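PDB 3QKC: geranyl diphosphate synthase small subunit from Antirrhinum majus, which probably regulates or completes a heteromeric prenyltransferase that joins dimethylallyl and isopentenyl diphosphates into geranyl diphosphate, the C10 precursor of monoterpenes. Local coordinates for residues A[16-19]-A[20-24]; A[197-200]-A[201-204]; A[228-231]-A[232-236]. All blocks are in the same frame, centred on the assembly; numbering follows the deposited sequence.

Interaction 1 of 3, residues A[16-19]-A[20-24]; sequences DIES and YLKKA
Leu-21 lies one helical turn after Ile-17, and the two side chains run side by side, pointing the same way. Followed outward, the leucine first brings CB to 3.7 Å from the carbonyl O of Ile-17, with the O of Glu-18 equally near. CG keeps close to the same Ile-17 oxygen, because it stands anti to the carbonyl carbon of its own residue (chi1 -78°) and so lies beside the backbone N that is bonded there. At the tip, CD1 of Leu-21 reaches CG2 of Ile-17 at 4.0 Å, an ordinary van der Waals distance. Branched aliphatic residues suit both places, since this is the buried face of helix 5-24: Ile-17 packs on Ala-71 and Leu-21 on His-75 and Leu-76, all of helix 68-85, while Phe-42 of helix 34-43 also touches Leu-21. The all-helical make-up is that of the prenyltransferase fold, and the pair belongs to the seam between its N-terminal helix and helices 34-43 and 68-85. The backbone carries i to i+4 bonds: Leu-21 N to Ile-17 O is 3.0 Å long with an N-H...O angle of 159°, and Lys-23 N makes a weaker one to Ser-19 O at 3.3 Å. Polar residues take the other faces. Asp-16 spends its carboxylate on a salt bridge to Arg-64. On another flank the chains of Glu-18 and Lys-22 run near each other, Glu-18 CG to Lys-22 CD 4.3 Å, but Glu-18 OE2 and Lys-22 NZ stay 4.7 Å apart, and the lysine makes a cation-pi contact with Phe-42.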
ATOM      1  N   ASP A  16       4.660  13.059 -19.694  1.00 44.85           N
ATOM      2  CA  ASP A  16       5.056  13.721 -18.451  1.00 45.87           C
ATOM      3  C   ASP A  16       4.998  12.754 -17.265  1.00 44.75           C
ATOM      4  O   ASP A  16       5.882  12.754 -16.403  1.00 45.25           O
ATOM      5  CB  ASP A  16       4.181  14.945 -18.167  1.00 46.99           C
ATOM      6  CG  ASP A  16       4.467  16.107 -19.097  1.00 47.89           C
ATOM      7  OD1 ASP A  16       5.632  16.310 -19.490  1.00 50.34           O
ATOM      8  OD2 ASP A  16       3.521  16.840 -19.430  1.00 49.02           O
ATOM      9  N   ILE A  17       3.961  11.927 -17.228  1.00 43.27           N
ATOM     10  CA  ILE A  17       3.848  10.908 -16.186  1.00 41.94           C
ATOM     11  C   ILE A  17       5.016   9.918 -16.240  1.00 42.67           C
ATOM     12  O   ILE A  17       5.666   9.662 -15.217  1.00 42.19           O
ATOM     13  CB  ILE A  17       2.487  10.187 -16.239  1.00 40.21           C
ATOM     14  CG1 ILE A  17       1.364  11.151 -15.825  1.00 38.91           C
ATOM     15  CG2 ILE A  17       2.500   8.980 -15.346  1.00 38.05           C
ATOM     16  CD1 ILE A  17      -0.055  10.659 -16.167  1.00 39.32           C
ATOM     17  N   GLU A  18       5.291   9.377 -17.428  1.00 43.83           N
ATOM     18  CA  GLU A  18       6.385   8.412 -17.587  1.00 45.19           C
ATOM     19  C   GLU A  18       7.748   9.003 -17.199  1.00 46.27           C
ATOM     20  O   GLU A  18       8.560   8.318 -16.558  1.00 46.13           O
ATOM     21  CB  GLU A  18       6.434   7.852 -19.009  1.00 47.12           C
ATOM     22  CG  GLU A  18       7.252   6.572 -19.125  1.00 51.69           C
ATOM     23  CD  GLU A  18       7.268   5.985 -20.533  1.00 48.70           C
ATOM     24  OE1 GLU A  18       7.616   6.714 -21.498  1.00 54.02           O
ATOM     25  OE2 GLU A  18       6.939   4.783 -20.662  1.00 52.24           O
ATOM     26  N   SER A  19       7.984  10.263 -17.572  1.00 47.25           N
ATOM     27  CA  SER A  19       9.227  10.958 -17.220  1.00 49.17           C
ATOM     28  C   SER A  19       9.326  11.190 -15.713  1.00 48.46           C
ATOM     29  O   SER A  19      10.416  11.144 -15.138  1.00 49.54           O
ATOM     30  CB  SER A  19       9.350  12.295 -17.959  1.00 50.95           C
ATOM     31  OG  SER A  19       9.744  12.088 -19.307  1.00 58.85           O
ATOM     32  N   TYR A  20       8.184  11.439 -15.083  1.00 46.59           N
ATOM     33  CA  TYR A  20       8.138  11.618 -13.648  1.00 45.89           C
ATOM     34  C   TYR A  20       8.493  10.312 -12.918  1.00 45.07           C
ATOM     35  O   TYR A  20       9.248  10.312 -11.948  1.00 46.01           O
ATOM     36  CB  TYR A  20       6.759  12.112 -13.220  1.00 44.99           C
ATOM     37  CG  TYR A  20       6.673  12.287 -11.733  1.00 48.43           C
ATOM     38  CD1 TYR A  20       6.173  11.272 -10.925  1.00 43.31           C
ATOM     39  CD2 TYR A  20       7.140  13.452 -11.125  1.00 46.01           C
ATOM     40  CE1 TYR A  20       6.108  11.411  -9.559  1.00 46.96           C
ATOM     41  CE2 TYR A  20       7.077  13.600  -9.750  1.00 49.69           C
ATOM     42  CZ  TYR A  20       6.556  12.572  -8.979  1.00 44.51           C
ATOM     43  OH  TYR A  20       6.495  12.713  -7.619  1.00 48.43           O
ATOM     44  N   LEU A  21       7.947   9.202 -13.398  1.00 43.37           N
ATOM     45  CA  LEU A  21       8.234   7.904 -12.816  1.00 42.53           C
ATOM     46  C   LEU A  21       9.685   7.484 -13.044  1.00 44.62           C
ATOM     47  O   LEU A  21      10.283   6.820 -12.200  1.00 44.77           O
ATOM     48  CB  LEU A  21       7.271   6.852 -13.375  1.00 40.76           C
ATOM     49  CG  LEU A  21       5.865   6.870 -12.753  1.00 39.29           C
ATOM     50  CD1 LEU A  21       4.860   6.205 -13.669  1.00 38.65           C
ATOM     51  CD2 LEU A  21       5.866   6.219 -11.393  1.00 38.64           C
ATOM     52  N   LYS A  22      10.254   7.872 -14.181  1.00 46.61           N
ATOM     53  CA  LYS A  22      11.625   7.459 -14.508  1.00 48.91           C
ATOM     54  C   LYS A  22      12.663   8.109 -13.599  1.00 49.99           C
ATOM     55  O   LYS A  22      13.702   7.533 -13.319  1.00 50.71           O
ATOM     56  CB  LYS A  22      11.933   7.673 -15.992  1.00 50.80           C
ATOM     57  CG  LYS A  22      11.673   6.408 -16.812  1.00 51.89           C
ATOM     58  CD  LYS A  22      11.469   6.689 -18.286  1.00 51.38           C
ATOM     59  CE  LYS A  22      11.975   5.532 -19.140  1.00 53.66           C
ATOM     60  NZ  LYS A  22      11.235   4.256 -18.891  1.00 50.91           N
ATOM     61  N   LYS A  23      12.343   9.306 -13.133  1.00 50.64           N
ATOM     62  CA  LYS A  23      13.111   9.982 -12.112  1.00 52.65           C
ATOM     63  C   LYS A  23      13.063   9.279 -10.744  1.00 51.55           C
ATOM     64  O   LYS A  23      13.997   9.401  -9.968  1.00 52.60           O
ATOM     65  CB  LYS A  23      12.639  11.439 -12.013  1.00 54.21           C
ATOM     66  CG  LYS A  23      13.051  12.275 -13.233  1.00 57.95           C
ATOM     67  CD  LYS A  23      12.254  13.565 -13.367  1.00 56.15           C
ATOM     68  CE  LYS A  23      12.827  14.439 -14.476  1.00 60.07           C
ATOM     69  NZ  LYS A  23      12.708  15.888 -14.146  1.00 59.46           N
ATOM     70  N   ALA A  24      12.001   8.514 -10.472  1.00 49.65           N
ATOM     71  CA  ALA A  24      11.815   7.884  -9.159  1.00 48.69           C
ATOM     72  C   ALA A  24      12.247   6.415  -9.058  1.00 48.46           C
ATOM     73  O   ALA A  24      12.550   5.930  -7.960  1.00 48.46           O
ATOM     74  CB  ALA A  24      10.374   8.044  -8.710  1.00 47.26           C
TER

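Interaction 2 of 3, residues A[197-200]-A[201-204]; sequences CDED and KIEK
Asp-198 O, just before a helix begins, is shared by the backbone N-H groups of Ile-202 and Lys-201. Ile-202 N reaches it at 2.9 Å, nearly in line with the C=O bond (C=O...N 164°), and Lys-201 N comes equally near but is weakly bonded, its N-H pointing well off the oxygen. Asp-198 holds the N-cap position of helix 199-219, yet its carboxylate makes no capping bond. Instead it turns to a side chain: OD1 meets Lys-201 NZ at 3.3 Å in a long salt bridge, weak as a hydrogen bond. The lysine gets there by bending at chi3 (-74°) and again at chi4, which folds its tail back over the aspartate and puts CE 3.4 Å from Asp-198 CB. An alanine in place of Lys-201 would probably leave the Asp-198 carboxylate without this positive mate and take away the methylene that lies against Asp-198 CB, with more freedom for the acid to turn. This is the first turn of a helix in an all-helical prenyltransferase fold, entered from the short link after helix 169-195, and acidic residues are common at such an N-terminus, where their charge probably interacts favourably with the helix dipole. Glu-199 O receives two weak bonds, from Ile-202 N and from Glu-203 N, the latter 3.4 Å long but almost straight at 175°, and Asp-200 O accepts Lys-204 N at 3.3 Å. The Glu-199 carboxylate is paired with Arg-139, and Lys-204 NZ has a long, weak ion pair with Glu-240. Cys-197 supplies nonpolar contact, its SG 3.7 Å from Lys-201 CB and its CB against Ile-202 CG1, while buried Ile-202 packs on Ala-189 and Ile-193 of helix 169-195.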
ATOM      1  N   CYS A 197     -10.594  22.251  -4.893  1.00 60.03           N
ATOM      2  CA  CYS A 197     -11.909  22.101  -5.498  1.00 61.59           C
ATOM      3  C   CYS A 197     -12.998  22.169  -4.450  1.00 64.16           C
ATOM      4  O   CYS A 197     -12.731  21.969  -3.269  1.00 63.86           O
ATOM      5  CB  CYS A 197     -11.972  20.739  -6.184  1.00 59.51           C
ATOM      6  SG  CYS A 197     -12.756  20.720  -7.777  1.00 55.26           S
ATOM      7  N   ASP A 198     -14.223  22.454  -4.889  1.00 66.96           N
ATOM      8  CA  ASP A 198     -15.388  22.340  -4.006  1.00 69.82           C
ATOM      9  C   ASP A 198     -15.567  20.881  -3.592  1.00 68.53           C
ATOM     10  O   ASP A 198     -15.380  19.977  -4.401  1.00 66.73           O
ATOM     11  CB  ASP A 198     -16.664  22.819  -4.709  1.00 72.00           C
ATOM     12  CG  ASP A 198     -16.917  24.314  -4.538  1.00 76.54           C
ATOM     13  OD1 ASP A 198     -16.072  25.138  -4.963  1.00 74.84           O
ATOM     14  OD2 ASP A 198     -17.987  24.665  -3.994  1.00 76.68           O
ATOM     15  N   GLU A 199     -15.925  20.664  -2.331  1.00 69.81           N
ATOM     16  CA  GLU A 199     -16.362  19.356  -1.848  1.00 69.22           C
ATOM     17  C   GLU A 199     -17.361  18.720  -2.820  1.00 68.32           C
ATOM     18  O   GLU A 199     -17.251  17.545  -3.159  1.00 66.41           O
ATOM     19  CB  GLU A 199     -17.017  19.503  -0.468  1.00 72.16           C
ATOM     20  CG  GLU A 199     -16.054  19.771   0.693  1.00 74.97           C
ATOM     21  CD  GLU A 199     -15.435  18.496   1.241  1.00 70.80           C
ATOM     22  OE1 GLU A 199     -15.203  18.413   2.475  1.00 74.02           O
ATOM     23  OE2 GLU A 199     -15.186  17.568   0.438  1.00 71.19           O
ATOM     24  N   ASP A 200     -18.331  19.521  -3.263  1.00 69.95           N
ATOM     25  CA  ASP A 200     -19.348  19.098  -4.226  1.00 69.96           C
ATOM     26  C   ASP A 200     -18.745  18.752  -5.589  1.00 67.30           C
ATOM     27  O   ASP A 200     -19.196  17.818  -6.255  1.00 66.61           O
ATOM     28  CB  ASP A 200     -20.404  20.202  -4.417  1.00 73.22           C
ATOM     29  CG  ASP A 200     -21.068  20.637  -3.108  1.00 75.69           C
ATOM     30  OD1 ASP A 200     -20.624  20.220  -2.014  1.00 75.26           O
ATOM     31  OD2 ASP A 200     -22.047  21.413  -3.182  1.00 77.96           O
ATOM     32  N   LYS A 201     -17.737  19.511  -6.007  1.00 65.88           N
ATOM     33  CA  LYS A 201     -17.128  19.301  -7.317  1.00 63.70           C
ATOM     34  C   LYS A 201     -16.171  18.112  -7.346  1.00 60.43           C
ATOM     35  O   LYS A 201     -15.844  17.605  -8.416  1.00 59.13           O
ATOM     36  CB  LYS A 201     -16.437  20.571  -7.814  1.00 64.76           C
ATOM     37  CG  LYS A 201     -17.411  21.665  -8.249  1.00 68.19           C
ATOM     38  CD  LYS A 201     -16.713  22.843  -8.936  1.00 67.64           C
ATOM     39  CE  LYS A 201     -15.955  23.718  -7.944  1.00 69.76           C
ATOM     40  NZ  LYS A 201     -16.110  25.173  -8.249  1.00 70.75           N
ATOM     41  N   ILE A 202     -15.721  17.671  -6.173  1.00 58.98           N
ATOM     42  CA  ILE A 202     -14.907  16.457  -6.096  1.00 56.03           C
ATOM     43  C   ILE A 202     -15.795  15.232  -6.343  1.00 55.05           C
ATOM     44  O   ILE A 202     -15.473  14.382  -7.172  1.00 53.34           O
ATOM     45  CB  ILE A 202     -14.181  16.322  -4.739  1.00 55.34           C
ATOM     46  CG1 ILE A 202     -13.276  17.535  -4.483  1.00 55.28           C
ATOM     47  CG2 ILE A 202     -13.383  15.026  -4.700  1.00 52.72           C
ATOM     48  CD1 ILE A 202     -12.754  17.642  -3.053  1.00 56.43           C
ATOM     49  N   GLU A 203     -16.912  15.171  -5.616  1.00 56.02           N
ATOM     50  CA  GLU A 203     -17.920  14.123  -5.772  1.00 55.82           C
ATOM     51  C   GLU A 203     -18.329  13.958  -7.242  1.00 54.31           C
ATOM     52  O   GLU A 203     -18.466  12.839  -7.734  1.00 53.06           O
ATOM     53  CB  GLU A 203     -19.155  14.428  -4.892  1.00 58.68           C
ATOM     54  CG  GLU A 203     -18.886  14.367  -3.365  1.00 62.15           C
ATOM     55  CD  GLU A 203     -19.873  15.179  -2.509  1.00 61.81           C
ATOM     56  OE1 GLU A 203     -21.045  15.376  -2.910  1.00 66.28           O
ATOM     57  OE2 GLU A 203     -19.474  15.623  -1.410  1.00 65.40           O
ATOM     58  N   LYS A 204     -18.504  15.081  -7.939  1.00 54.28           N
ATOM     59  CA  LYS A 204     -18.942  15.061  -9.330  1.00 53.43           C
ATOM     60  C   LYS A 204     -17.893  14.457 -10.270  1.00 50.63           C
ATOM     61  O   LYS A 204     -18.220  13.609 -11.104  1.00 49.77           O
ATOM     62  CB  LYS A 204     -19.373  16.456  -9.790  1.00 55.22           C
ATOM     63  CG  LYS A 204     -20.754  16.883  -9.266  1.00 59.69           C
ATOM     64  CD  LYS A 204     -21.312  18.073 -10.026  1.00 59.23           C
ATOM     65  CE  LYS A 204     -22.809  18.253  -9.781  1.00 63.79           C
ATOM     66  NZ  LYS A 204     -23.644  17.397 -10.681  1.00 61.85           N
TER

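Interaction 3 of 3, residues A[228-231]-A[232-236]; sequences GRIK and ELKEL
Arg-229 lays its guanidinium over Leu-233 while one corner turns to Glu-232. Leu-233 CG sits 3.7 Å above the guanidinium plane, offset toward the rim, and CD1 comes within 3.6 Å of Arg-229 NE. A leucine suits the spot by offering a nonpolar surface to a flat cation. A nearly eclipsed chi2 (-22°) bends the arginine chain toward the next residues. Its NH1 then reaches Glu-232 OE2 at 2.8 Å, a salt bridge in which the guanidinium and carboxylate planes stand 68° apart, so the two groups do not meet as a flat, two-pronged pair. Glu-232 CG lies at the guanidinium's edge, in its plane. The stronger polar partner of Arg-229 is Glu-173 of helix 169-195, salt-bridged to NE. Further round the helix Lys-231 and Glu-235, one turn apart, slant across each other: the lysine bends through three torsions to bring NZ 3.1 Å from Glu-235 OE1. Such i to i+3 and i to i+4 pairs of opposite charge suit an exposed helix face. Ile-230 and Lys-234 instead run alongside, CG2 to CE 4.1 Å, with the lysine's extended chain carrying NZ on to the carbonyl O of Glu-257. Helix 227-241 keeps the Lys-231 and Glu-235 pair on an exposed side and rests its nonpolar side on helix 199-219, with Ile-230 against Leu-219, and Leu-233 against Tyr-211 and Thr-214.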
ATOM      1  N   GLY A 228     -25.882  -0.899 -24.998  1.00 78.11           N
ATOM      2  CA  GLY A 228     -26.898  -0.062 -24.349  1.00 77.87           C
ATOM      3  C   GLY A 228     -26.456   0.512 -23.013  1.00 74.79           C
ATOM      4  O   GLY A 228     -26.722   1.681 -22.705  1.00 74.40           O
ATOM      5  N   ARG A 229     -25.781  -0.313 -22.215  1.00 72.50           N
ATOM      6  CA  ARG A 229     -25.230   0.130 -20.937  1.00 69.42           C
ATOM      7  C   ARG A 229     -24.127   1.179 -21.151  1.00 66.78           C
ATOM      8  O   ARG A 229     -24.042   2.160 -20.409  1.00 65.87           O
ATOM      9  CB  ARG A 229     -24.690  -1.063 -20.137  1.00 68.03           C
ATOM     10  CG  ARG A 229     -24.903  -1.002 -18.619  1.00 65.96           C
ATOM     11  CD  ARG A 229     -25.128   0.400 -18.083  1.00 67.11           C
ATOM     12  NE  ARG A 229     -24.896   0.492 -16.648  1.00 64.57           N
ATOM     13  CZ  ARG A 229     -25.451   1.399 -15.848  1.00 66.61           C
ATOM     14  NH1 ARG A 229     -26.294   2.305 -16.332  1.00 66.46           N
ATOM     15  NH2 ARG A 229     -25.166   1.395 -14.555  1.00 64.23           N
ATOM     16  N   ILE A 230     -23.304   0.980 -22.179  1.00 65.68           N
ATOM     17  CA  ILE A 230     -22.229   1.921 -22.483  1.00 63.88           C
ATOM     18  C   ILE A 230     -22.746   3.328 -22.825  1.00 64.76           C
ATOM     19  O   ILE A 230     -22.247   4.310 -22.273  1.00 63.75           O
ATOM     20  CB  ILE A 230     -21.238   1.352 -23.529  1.00 63.26           C
ATOM     21  CG1 ILE A 230     -20.248   0.419 -22.824  1.00 59.64           C
ATOM     22  CG2 ILE A 230     -20.480   2.466 -24.246  1.00 60.40           C
ATOM     23  CD1 ILE A 230     -19.824  -0.794 -23.636  1.00 62.33           C
ATOM     24  N   LYS A 231     -23.757   3.420 -23.694  1.00 66.77           N
ATOM     25  CA  LYS A 231     -24.386   4.712 -24.001  1.00 67.59           C
ATOM     26  C   LYS A 231     -25.071   5.318 -22.768  1.00 67.38           C
ATOM     27  O   LYS A 231     -24.992   6.521 -22.532  1.00 66.85           O
ATOM     28  CB  LYS A 231     -25.382   4.597 -25.163  1.00 70.45           C
ATOM     29  CG  LYS A 231     -25.375   5.827 -26.077  1.00 71.18           C
ATOM     30  CD  LYS A 231     -26.740   6.141 -26.694  1.00 73.84           C
ATOM     31  CE  LYS A 231     -27.466   7.255 -25.938  1.00 74.58           C
ATOM     32  NZ  LYS A 231     -26.674   8.533 -25.893  1.00 73.13           N
ATOM     33  N   GLU A 232     -25.736   4.468 -21.989  1.00 67.88           N
ATOM     34  CA  GLU A 232     -26.286   4.837 -20.685  1.00 67.94           C
ATOM     35  C   GLU A 232     -25.220   5.528 -19.794  1.00 65.62           C
ATOM     36  O   GLU A 232     -25.424   6.657 -19.329  1.00 65.99           O
ATOM     37  CB  GLU A 232     -26.853   3.573 -20.024  1.00 69.09           C
ATOM     38  CG  GLU A 232     -27.826   3.767 -18.869  1.00 70.62           C
ATOM     39  CD  GLU A 232     -28.556   2.466 -18.489  1.00 72.01           C
ATOM     40  OE1 GLU A 232     -28.801   1.619 -19.386  1.00 73.27           O
ATOM     41  OE2 GLU A 232     -28.898   2.292 -17.295  1.00 72.50           O
ATOM     42  N   LEU A 233     -24.077   4.867 -19.590  1.00 63.19           N
ATOM     43  CA  LEU A 233     -22.999   5.405 -18.731  1.00 60.90           C
ATOM     44  C   LEU A 233     -22.295   6.636 -19.307  1.00 60.06           C
ATOM     45  O   LEU A 233     -21.967   7.563 -18.566  1.00 59.01           O
ATOM     46  CB  LEU A 233     -21.975   4.321 -18.358  1.00 58.74           C
ATOM     47  CG  LEU A 233     -22.418   3.276 -17.323  1.00 58.89           C
ATOM     48  CD1 LEU A 233     -21.708   1.960 -17.564  1.00 58.35           C
ATOM     49  CD2 LEU A 233     -22.223   3.734 -15.881  1.00 58.28           C
ATOM     50  N   LYS A 234     -22.086   6.648 -20.621  1.00 60.73           N
ATOM     51  CA  LYS A 234     -21.520   7.819 -21.305  1.00 60.96           C
ATOM     52  C   LYS A 234     -22.352   9.079 -21.090  1.00 62.17           C
ATOM     53  O   LYS A 234     -21.802  10.172 -20.939  1.00 61.48           O
ATOM     54  CB  LYS A 234     -21.362   7.564 -22.806  1.00 61.88           C
ATOM     55  CG  LYS A 234     -20.210   6.638 -23.156  1.00 62.24           C
ATOM     56  CD  LYS A 234     -19.845   6.740 -24.625  1.00 61.25           C
ATOM     57  CE  LYS A 234     -18.535   6.022 -24.890  1.00 61.57           C
ATOM     58  NZ  LYS A 234     -17.997   6.398 -26.228  1.00 60.60           N
ATOM     59  N   GLU A 235     -23.673   8.914 -21.081  1.00 64.35           N
ATOM     60  CA  GLU A 235     -24.602  10.025 -20.862  1.00 66.26           C
ATOM     61  C   GLU A 235     -24.474  10.580 -19.450  1.00 65.44           C
ATOM     62  O   GLU A 235     -24.496  11.792 -19.261  1.00 65.66           O
ATOM     63  CB  GLU A 235     -26.048   9.598 -21.143  1.00 69.06           C
ATOM     64  CG  GLU A 235     -26.333   9.368 -22.618  1.00 71.89           C
ATOM     65  CD  GLU A 235     -27.810   9.238 -22.922  1.00 73.04           C
ATOM     66  OE1 GLU A 235     -28.317  10.070 -23.706  1.00 76.16           O
ATOM     67  OE2 GLU A 235     -28.465   8.311 -22.384  1.00 75.46           O
ATOM     68  N   LEU A 236     -24.330   9.685 -18.470  1.00 64.56           N
ATOM     69  CA  LEU A 236     -24.107  10.087 -17.082  1.00 64.00           C
ATOM     70  C   LEU A 236     -22.784  10.827 -16.918  1.00 61.94           C
ATOM     71  O   LEU A 236     -22.693  11.780 -16.139  1.00 62.29           O
ATOM     72  CB  LEU A 236     -24.156   8.884 -16.139  1.00 63.81           C
ATOM     73  CG  LEU A 236     -25.500   8.196 -15.914  1.00 65.54           C
ATOM     74  CD1 LEU A 236     -25.284   6.938 -15.088  1.00 65.16           C
ATOM     75  CD2 LEU A 236     -26.515   9.126 -15.241  1.00 67.77           C
TER

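The three contacts come in series along the chain, each local to one helix: interaction 1 near the end of helix 5-24, interaction 2 at the start of helix 199-219, including the two residues that lead into it, and interaction 3 in helix 227-241. Interactions 1 and 3 lie on opposite sides of the chain's centre, their centres about 34 Å apart. Interactions 2 and 3 are closer, about 22 Å between centres and about 7 Å between nearest atoms; their helices follow each other in the chain and pack together, and helix 169-195 meets residues of both. All three lie well out from the centre of an all-helical subunit, where each helix turns nonpolar residues inward; none touches the other chain of the assembly.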